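Local coordinates for protein 30kLP (Treponema pallidum, PDB 3K8J) that may take part in ligand transport and alters membrane permeability at acidic pH, its non-lipidated form making lipid vesicles more permeable, at residues Thr161-Ile166 with Glu190-Ala195; Tyr202-Gln207 with Leu236-Gly241. All blocks are in the same frame, centred on the assembly; numbering follows the deposited sequence.

Interaction 1 (Thr161-Ile166 with Glu190-Ala195); sequences TVALYI and ELYLTA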
ATOM      1  N   THR A 161      16.265 -17.471  -9.966  1.00 20.56           N
ATOM      2  CA  THR A 161      14.857 -17.264  -9.686  1.00 20.92           C
ATOM      3  C   THR A 161      14.345 -18.345  -8.715  1.00 20.30           C
ATOM      4  O   THR A 161      14.546 -19.533  -8.942  1.00 21.08           O
ATOM      5  CB  THR A 161      14.071 -17.308 -11.019  1.00 20.04           C
ATOM      6  OG1 THR A 161      14.514 -16.223 -11.847  1.00 22.96           O
ATOM      7  CG2 THR A 161      12.567 -17.223 -10.812  1.00 19.18           C
ATOM      8  N   VAL A 162      13.705 -17.903  -7.636  1.00 18.98           N
ATOM      9  CA  VAL A 162      12.928 -18.764  -6.754  1.00 20.37           C
ATOM     10  C   VAL A 162      11.575 -19.080  -7.393  1.00 21.48           C
ATOM     11  O   VAL A 162      10.874 -18.178  -7.848  1.00 22.72           O
ATOM     12  CB  VAL A 162      12.715 -18.088  -5.380  1.00 21.25           C
ATOM     13  CG1 VAL A 162      11.906 -18.998  -4.449  1.00 21.79           C
ATOM     14  CG2 VAL A 162      14.066 -17.726  -4.746  1.00 18.93           C
ATOM     15  N   ALA A 163      11.222 -20.360  -7.438  1.00 20.59           N
ATOM     16  CA  ALA A 163       9.995 -20.796  -8.098  1.00 19.74           C
ATOM     17  C   ALA A 163       9.126 -21.604  -7.132  1.00 19.68           C
ATOM     18  O   ALA A 163       9.633 -22.445  -6.364  1.00 18.24           O
ATOM     19  CB  ALA A 163      10.328 -21.626  -9.348  1.00 18.85           C
ATOM     20  N   LEU A 164       7.827 -21.321  -7.165  1.00 17.36           N
ATOM     21  CA  LEU A 164       6.840 -22.030  -6.383  1.00 19.12           C
ATOM     22  C   LEU A 164       5.715 -22.519  -7.260  1.00 19.35           C
ATOM     23  O   LEU A 164       5.200 -21.779  -8.097  1.00 19.85           O
ATOM     24  CB  LEU A 164       6.237 -21.113  -5.316  1.00 21.80           C
ATOM     25  CG  LEU A 164       7.037 -20.952  -4.036  1.00 26.59           C
ATOM     26  CD1 LEU A 164       6.553 -19.705  -3.284  1.00 36.46           C
ATOM     27  CD2 LEU A 164       6.875 -22.202  -3.184  1.00 29.59           C
ATOM     28  N   TYR A 165       5.325 -23.767  -7.053  1.00 18.43           N
ATOM     29  CA  TYR A 165       4.147 -24.305  -7.687  1.00 19.21           C
ATOM     30  C   TYR A 165       3.227 -24.792  -6.595  1.00 20.73           C
ATOM     31  O   TYR A 165       3.578 -25.707  -5.831  1.00 19.91           O
ATOM     32  CB  TYR A 165       4.507 -25.452  -8.625  1.00 17.75           C
ATOM     33  CG  TYR A 165       3.309 -26.057  -9.322  1.00 21.05           C
ATOM     34  CD1 TYR A 165       2.396 -25.249  -9.998  1.00 20.14           C
ATOM     35  CD2 TYR A 165       3.093 -27.444  -9.317  1.00 23.74           C
ATOM     36  CE1 TYR A 165       1.291 -25.789 -10.646  1.00 25.76           C
ATOM     37  CE2 TYR A 165       1.978 -27.993  -9.950  1.00 27.69           C
ATOM     38  CZ  TYR A 165       1.091 -27.162 -10.615  1.00 29.47           C
ATOM     39  OH  TYR A 165      -0.005 -27.694 -11.258  1.00 42.25           O
ATOM     40  N   ILE A 166       2.049 -24.178  -6.521  1.00 21.21           N
ATOM     41  CA  ILE A 166       1.083 -24.481  -5.468  1.00 22.21           C
ATOM     42  C   ILE A 166      -0.148 -25.089  -6.129  1.00 23.67           C
ATOM     43  O   ILE A 166      -0.793 -24.445  -6.962  1.00 23.37           O
ATOM     44  CB  ILE A 166       0.739 -23.207  -4.690  1.00 23.59           C
ATOM     45  CG1 ILE A 166       2.008 -22.623  -4.050  1.00 24.01           C
ATOM     46  CG2 ILE A 166      -0.375 -23.469  -3.633  1.00 24.22           C
ATOM     47  CD1 ILE A 166       2.242 -21.161  -4.373  1.00 31.05           C
ATOM     48  N   GLU A 190       1.217 -20.366  -9.703  1.00 24.32           N
ATOM     49  CA  GLU A 190       2.650 -20.293  -9.940  1.00 23.55           C
ATOM     50  C   GLU A 190       3.158 -18.954  -9.444  1.00 23.33           C
ATOM     51  O   GLU A 190       2.494 -17.934  -9.619  1.00 23.57           O
ATOM     52  CB  GLU A 190       2.960 -20.412 -11.436  1.00 24.09           C
ATOM     53  CG  GLU A 190       2.475 -21.686 -12.086  1.00 22.96           C
ATOM     54  CD  GLU A 190       2.728 -21.714 -13.586  1.00 24.57           C
ATOM     55  OE1 GLU A 190       3.795 -21.239 -14.044  1.00 24.48           O
ATOM     56  OE2 GLU A 190       1.856 -22.238 -14.308  1.00 30.22           O
ATOM     57  N   LEU A 191       4.351 -18.962  -8.858  1.00 20.99           N
ATOM     58  CA  LEU A 191       5.011 -17.762  -8.385  1.00 21.38           C
ATOM     59  C   LEU A 191       6.529 -17.831  -8.587  1.00 22.01           C
ATOM     60  O   LEU A 191       7.193 -18.814  -8.167  1.00 21.20           O
ATOM     61  CB  LEU A 191       4.691 -17.529  -6.901  1.00 22.53           C
ATOM     62  CG  LEU A 191       5.356 -16.322  -6.233  1.00 25.32           C
ATOM     63  CD1 LEU A 191       4.832 -14.982  -6.809  1.00 26.15           C
ATOM     64  CD2 LEU A 191       5.170 -16.379  -4.705  1.00 28.08           C
ATOM     65  N   TYR A 192       7.066 -16.770  -9.192  1.00 20.62           N
ATOM     66  CA  TYR A 192       8.481 -16.666  -9.565  1.00 21.05           C
ATOM     67  C   TYR A 192       9.058 -15.369  -9.015  1.00 22.47           C
ATOM     68  O   TYR A 192       8.495 -14.303  -9.237  1.00 23.95           O
ATOM     69  CB  TYR A 192       8.634 -16.751 -11.106  1.00 20.50           C
ATOM     70  CG  TYR A 192       8.014 -18.018 -11.644  1.00 18.75           C
ATOM     71  CD1 TYR A 192       8.685 -19.239 -11.553  1.00 17.16           C
ATOM     72  CD2 TYR A 192       6.724 -18.008 -12.186  1.00 17.02           C
ATOM     73  CE1 TYR A 192       8.092 -20.430 -12.022  1.00 12.95           C
ATOM     74  CE2 TYR A 192       6.133 -19.167 -12.650  1.00 18.38           C
ATOM     75  CZ  TYR A 192       6.820 -20.381 -12.558  1.00 16.71           C
ATOM     76  OH  TYR A 192       6.215 -21.527 -13.010  1.00 18.07           O
ATOM     77  N   LEU A 193      10.165 -15.462  -8.287  1.00 23.94           N
ATOM     78  CA  LEU A 193      10.785 -14.296  -7.644  1.00 26.42           C
ATOM     79  C   LEU A 193      12.262 -14.177  -8.011  1.00 28.59           C
ATOM     80  O   LEU A 193      13.018 -15.148  -7.882  1.00 28.85           O
ATOM     81  CB  LEU A 193      10.656 -14.397  -6.124  1.00 26.73           C
ATOM     82  CG  LEU A 193       9.252 -14.607  -5.537  1.00 29.11           C
ATOM     83  CD1 LEU A 193       9.276 -15.767  -4.559  1.00 32.70           C
ATOM     84  CD2 LEU A 193       8.731 -13.361  -4.858  1.00 31.64           C
ATOM     85  N   THR A 194      12.665 -12.988  -8.457  1.00 29.32           N
ATOM     86  CA  THR A 194      14.045 -12.705  -8.841  1.00 30.45           C
ATOM     87  C   THR A 194      14.511 -11.403  -8.185  1.00 32.54           C
ATOM     88  O   THR A 194      13.839 -10.363  -8.295  1.00 32.72           O
ATOM     89  CB  THR A 194      14.212 -12.579 -10.382  1.00 30.86           C
ATOM     90  OG1 THR A 194      13.616 -13.710 -11.036  1.00 30.01           O
ATOM     91  CG2 THR A 194      15.706 -12.489 -10.770  1.00 29.23           C
ATOM     92  N   ALA A 195      15.665 -11.471  -7.518  1.00 33.34           N
ATOM     93  CA  ALA A 195      16.245 -10.327  -6.824  1.00 35.88           C
ATOM     94  C   ALA A 195      16.643  -9.237  -7.795  1.00 38.47           C
ATOM     95  O   ALA A 195      16.998  -9.504  -8.948  1.00 37.05           O
ATOM     96  CB  ALA A 195      17.450 -10.743  -5.979  1.00 35.57           C
TER
HETATM   97  O   HOH W   1       5.438 -22.986 -10.422  1.00 26.37           O

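Interaction 2 (Tyr202-Gln207 with Leu236-Gly241); sequences YTLSLQ and LIIEDG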
ATOM      1  N   TYR A 202       8.551 -10.089  -8.987  1.00 35.44           N
ATOM      2  CA  TYR A 202       7.773 -11.320  -9.002  1.00 33.69           C
ATOM      3  C   TYR A 202       6.743 -11.392 -10.122  1.00 33.37           C
ATOM      4  O   TYR A 202       6.239 -10.366 -10.595  1.00 32.72           O
ATOM      5  CB  TYR A 202       7.118 -11.609  -7.639  1.00 33.27           C
ATOM      6  CG  TYR A 202       5.900 -10.771  -7.304  1.00 32.61           C
ATOM      7  CD1 TYR A 202       6.031  -9.540  -6.660  1.00 35.43           C
ATOM      8  CD2 TYR A 202       4.615 -11.218  -7.617  1.00 32.88           C
ATOM      9  CE1 TYR A 202       4.916  -8.768  -6.346  1.00 36.33           C
ATOM     10  CE2 TYR A 202       3.495 -10.460  -7.313  1.00 34.46           C
ATOM     11  CZ  TYR A 202       3.652  -9.234  -6.674  1.00 35.84           C
ATOM     12  OH  TYR A 202       2.546  -8.484  -6.363  1.00 37.15           O
ATOM     13  N   THR A 203       6.444 -12.624 -10.522  1.00 31.55           N
ATOM     14  CA  THR A 203       5.383 -12.927 -11.462  1.00 30.95           C
ATOM     15  C   THR A 203       4.512 -14.005 -10.825  1.00 29.58           C
ATOM     16  O   THR A 203       5.013 -14.976 -10.235  1.00 27.14           O
ATOM     17  CB  THR A 203       5.953 -13.428 -12.818  1.00 31.71           C
ATOM     18  OG1 THR A 203       6.757 -12.398 -13.402  1.00 35.03           O
ATOM     19  CG2 THR A 203       4.858 -13.771 -13.785  1.00 30.14           C
ATOM     20  N   LEU A 204       3.205 -13.817 -10.929  1.00 28.35           N
ATOM     21  CA  LEU A 204       2.253 -14.748 -10.365  1.00 28.30           C
ATOM     22  C   LEU A 204       1.164 -15.080 -11.383  1.00 29.27           C
ATOM     23  O   LEU A 204       0.664 -14.195 -12.084  1.00 29.20           O
ATOM     24  CB  LEU A 204       1.667 -14.160  -9.085  1.00 28.02           C
ATOM     25  CG  LEU A 204       0.588 -14.887  -8.280  1.00 30.19           C
ATOM     26  CD1 LEU A 204       0.572 -14.305  -6.874  1.00 28.97           C
ATOM     27  CD2 LEU A 204      -0.788 -14.723  -8.927  1.00 30.20           C
ATOM     28  N   SER A 205       0.814 -16.362 -11.469  1.00 28.98           N
ATOM     29  CA  SER A 205      -0.326 -16.777 -12.257  1.00 30.48           C
ATOM     30  C   SER A 205      -1.217 -17.664 -11.398  1.00 30.60           C
ATOM     31  O   SER A 205      -0.729 -18.508 -10.628  1.00 29.82           O
ATOM     32  CB  SER A 205       0.109 -17.510 -13.524  1.00 30.11           C
ATOM     33  OG  SER A 205       0.203 -18.898 -13.268  1.00 37.57           O
ATOM     34  N   LEU A 206      -2.522 -17.469 -11.531  1.00 30.36           N
ATOM     35  CA  LEU A 206      -3.497 -18.152 -10.699  1.00 32.00           C
ATOM     36  C   LEU A 206      -4.686 -18.606 -11.546  1.00 33.66           C
ATOM     37  O   LEU A 206      -5.340 -17.779 -12.196  1.00 32.95           O
ATOM     38  CB  LEU A 206      -3.953 -17.213  -9.564  1.00 32.29           C
ATOM     39  CG  LEU A 206      -5.005 -17.690  -8.556  1.00 34.12           C
ATOM     40  CD1 LEU A 206      -4.449 -18.791  -7.660  1.00 31.48           C
ATOM     41  CD2 LEU A 206      -5.520 -16.530  -7.716  1.00 32.10           C
ATOM     42  N   GLN A 207      -4.932 -19.917 -11.566  1.00 34.16           N
ATOM     43  CA  GLN A 207      -6.109 -20.479 -12.228  1.00 37.39           C
ATOM     44  C   GLN A 207      -7.344 -20.208 -11.376  1.00 37.44           C
ATOM     45  O   GLN A 207      -7.373 -20.535 -10.188  1.00 37.64           O
ATOM     46  CB  GLN A 207      -5.952 -21.988 -12.472  1.00 37.45           C
ATOM     47  CG  GLN A 207      -5.035 -22.355 -13.648  1.00 41.88           C
ATOM     48  CD  GLN A 207      -5.584 -21.938 -15.010  1.00 46.29           C
ATOM     49  OE1 GLN A 207      -6.781 -22.053 -15.285  1.00 47.16           O
ATOM     50  NE2 GLN A 207      -4.696 -21.456 -15.876  1.00 50.84           N
ATOM     51  N   LEU A 236      -5.557 -15.639 -13.938  1.00 40.19           N
ATOM     52  CA  LEU A 236      -5.165 -14.306 -13.486  1.00 37.99           C
ATOM     53  C   LEU A 236      -3.637 -14.187 -13.487  1.00 37.56           C
ATOM     54  O   LEU A 236      -2.942 -15.014 -12.894  1.00 37.17           O
ATOM     55  CB  LEU A 236      -5.737 -14.019 -12.095  1.00 37.05           C
ATOM     56  CG  LEU A 236      -5.367 -12.691 -11.427  1.00 39.84           C
ATOM     57  CD1 LEU A 236      -6.157 -11.538 -12.026  1.00 44.12           C
ATOM     58  CD2 LEU A 236      -5.592 -12.757  -9.918  1.00 42.47           C
ATOM     59  N   ILE A 237      -3.129 -13.161 -14.160  1.00 36.61           N
ATOM     60  CA  ILE A 237      -1.694 -12.938 -14.288  1.00 38.03           C
ATOM     61  C   ILE A 237      -1.302 -11.613 -13.637  1.00 38.52           C
ATOM     62  O   ILE A 237      -1.960 -10.590 -13.834  1.00 38.94           O
ATOM     63  CB  ILE A 237      -1.225 -12.978 -15.776  1.00 38.13           C
ATOM     64  CG1 ILE A 237      -1.543 -14.336 -16.413  1.00 42.06           C
ATOM     65  CG2 ILE A 237       0.271 -12.677 -15.896  1.00 38.12           C
ATOM     66  CD1 ILE A 237      -1.052 -14.495 -17.873  1.00 46.98           C
ATOM     67  N   ILE A 238      -0.244 -11.653 -12.833  1.00 38.73           N
ATOM     68  CA  ILE A 238       0.306 -10.462 -12.201  1.00 39.25           C
ATOM     69  C   ILE A 238       1.780 -10.344 -12.581  1.00 40.45           C
ATOM     70  O   ILE A 238       2.603 -11.186 -12.209  1.00 40.74           O
ATOM     71  CB  ILE A 238       0.119 -10.480 -10.665  1.00 38.72           C
ATOM     72  CG1 ILE A 238      -1.370 -10.602 -10.313  1.00 38.81           C
ATOM     73  CG2 ILE A 238       0.730  -9.231 -10.039  1.00 37.90           C
ATOM     74  CD1 ILE A 238      -1.675 -10.997  -8.881  1.00 35.11           C
ATOM     75  N   GLU A 239       2.088  -9.309 -13.352  1.00 41.66           N
ATOM     76  CA  GLU A 239       3.436  -9.041 -13.832  1.00 43.45           C
ATOM     77  C   GLU A 239       3.955  -7.707 -13.289  1.00 44.17           C
ATOM     78  O   GLU A 239       3.179  -6.878 -12.789  1.00 43.86           O
ATOM     79  CB  GLU A 239       3.457  -9.016 -15.368  1.00 44.36           C
ATOM     80  CG  GLU A 239       3.240 -10.371 -16.038  1.00 48.71           C
ATOM     81  CD  GLU A 239       2.893 -10.271 -17.525  1.00 54.99           C
ATOM     82  OE1 GLU A 239       2.472  -9.185 -17.990  1.00 58.92           O
ATOM     83  OE2 GLU A 239       3.032 -11.292 -18.233  1.00 56.89           O
ATOM     84  N   ASP A 240       5.273  -7.524 -13.387  1.00 45.45           N
ATOM     85  CA  ASP A 240       5.969  -6.272 -13.052  1.00 47.02           C
ATOM     86  C   ASP A 240       5.807  -5.817 -11.603  1.00 47.03           C
ATOM     87  O   ASP A 240       6.155  -4.683 -11.267  1.00 47.95           O
ATOM     88  CB  ASP A 240       5.572  -5.136 -14.019  1.00 47.59           C
ATOM     89  CG  ASP A 240       5.754  -5.516 -15.480  1.00 49.53           C
ATOM     90  OD1 ASP A 240       4.983  -5.016 -16.324  1.00 52.81           O
ATOM     91  OD2 ASP A 240       6.662  -6.321 -15.783  1.00 53.08           O
ATOM     92  N   GLY A 241       5.276  -6.690 -10.754  1.00 46.53           N
ATOM     93  CA  GLY A 241       5.143  -6.378  -9.333  1.00 46.61           C
ATOM     94  C   GLY A 241       6.459  -6.521  -8.593  1.00 46.62           C
ATOM     95  O   GLY A 241       7.333  -7.291  -9.004  1.00 46.31           O
TER
HETATM   96  O   HOH W   2       6.614  -9.588 -13.508  1.00 46.86           O

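Interaction 1 (Thr161-Ile166 with Glu190-Ala195)
Ala163 and Tyr192 meet across two neighbouring antiparallel strands of the U-shaped beta-half-barrel. The Ala163 methyl lies 3.6 Å from Tyr192 CD1 and nearly as close to CE1, so it approaches the ring obliquely. Thr161 CG2 comes to the edge of the same ring. Phe149, from helix 147-153, adds to this packing on both Ala163 and Tyr192. The ring hydroxyl turns back along its own strand: Tyr192 OH donates to Glu190 OE1 at 2.6 Å, in the ring plane but 33° out of the carboxylate plane. Arg235 holds the other carboxylate oxygen in a salt bridge. With a partner on each carboxylate oxygen, Glu190 is probably charged. Its CG also touches Tyr165 CD1, with ring and carboxylate planes 76° apart.

The other sheet face is aliphatic. Leu164 and Leu191 lie side by side and point the same way. Leu191 CG is anti to the backbone N (chi1 178°) and Leu164 CG lies beside its own N, which brings CD1 of Leu164 to 3.9 Å from CD2 of Leu191. Val162 CG1 and Leu193 CD1 touch more loosely, at 4.2 Å. Paired backbone bonds join Val162 to Leu193 and Leu164 to Leu191. Two further polar links finish the contact. One water donates to both Leu164 O and Tyr192 OH, and Thr161 OG1 hydrogen-bonds Thr194 OG1 at 2.8 Å.

Interaction 2 (Tyr202-Gln207 with Leu236-Gly241)
Tyr202 and Gly241 lie against each other where strand 235-244 turns a corner in the half-barrel. Tyr202 CE1 is 3.5 Å from Gly241 C, so the aromatic ring packs directly on backbone. The ring also meets Ile238, whose CG2 comes obliquely to within 4.1 Å of Tyr202 CE2. Tyr202 CG sits between its backbone N and carbonyl carbon (chi1 76°), which tips the ring toward the partner strand. Further along, Leu204 and Ile238 point the same way, and Leu204 CD2 touches Ile238 CD1 at 3.8 Å. Leu206 and Leu236 continue this aliphatic face, with a longer CD2 to CD2 approach of 4.4 Å.

The backbone sets these pairs. Leu204 and Ile238 exchange two hydrogen bonds, and so do Leu206 and Leu236. Tyr202 N donates to Gly241 O at 3.1 Å, from 32° outside the carbonyl plane. Asp240, at the corner, has a positive phi of 60°. A water beside it donates to Tyr202 O and hydrogen-bonds Thr203 OG1 at 2.8 Å. Its approach to Asp240 N is too short in the model to be trusted.

Outside the two strands, Leu225 of amphipathic helix 215-225 packs on both Tyr202 and Ile238, and Ile229 of strand 228-232 touches Leu236. The opposite face carries Thr203, Ser205, Ile237 and Glu239 and is more polar. The contact is thus two-sided: an apolar surface, covered by helix 215-225 at Tyr202 and Ile238 and consistent with the wall of the hydrophobic cavity, and a partly exposed face that includes hydroxyls and a carboxylate.

Overall arrangement
Interactions 1 and 2 lie in series along the chain, with centres about 10 Å apart. Strands 189-196 and 199-207 follow each other and pair directly, so the four segments run side by side as antiparallel neighbours. Probable hydrogen bonds join the two contacts: Glu190 N to Ser205 O at 2.8 Å and Tyr192 N to Thr203 O at 2.9 Å. Apolar packing also crosses the seam, with Leu191 and Leu193 both touching Tyr202. The apolar face therefore continues from one contact into the next. It is consistent with lining the large hydrophobic cavity, which opens when the amphipathic helices at 31-38, 44-52 and 245-254 move away from those at 169-177 and 215-225.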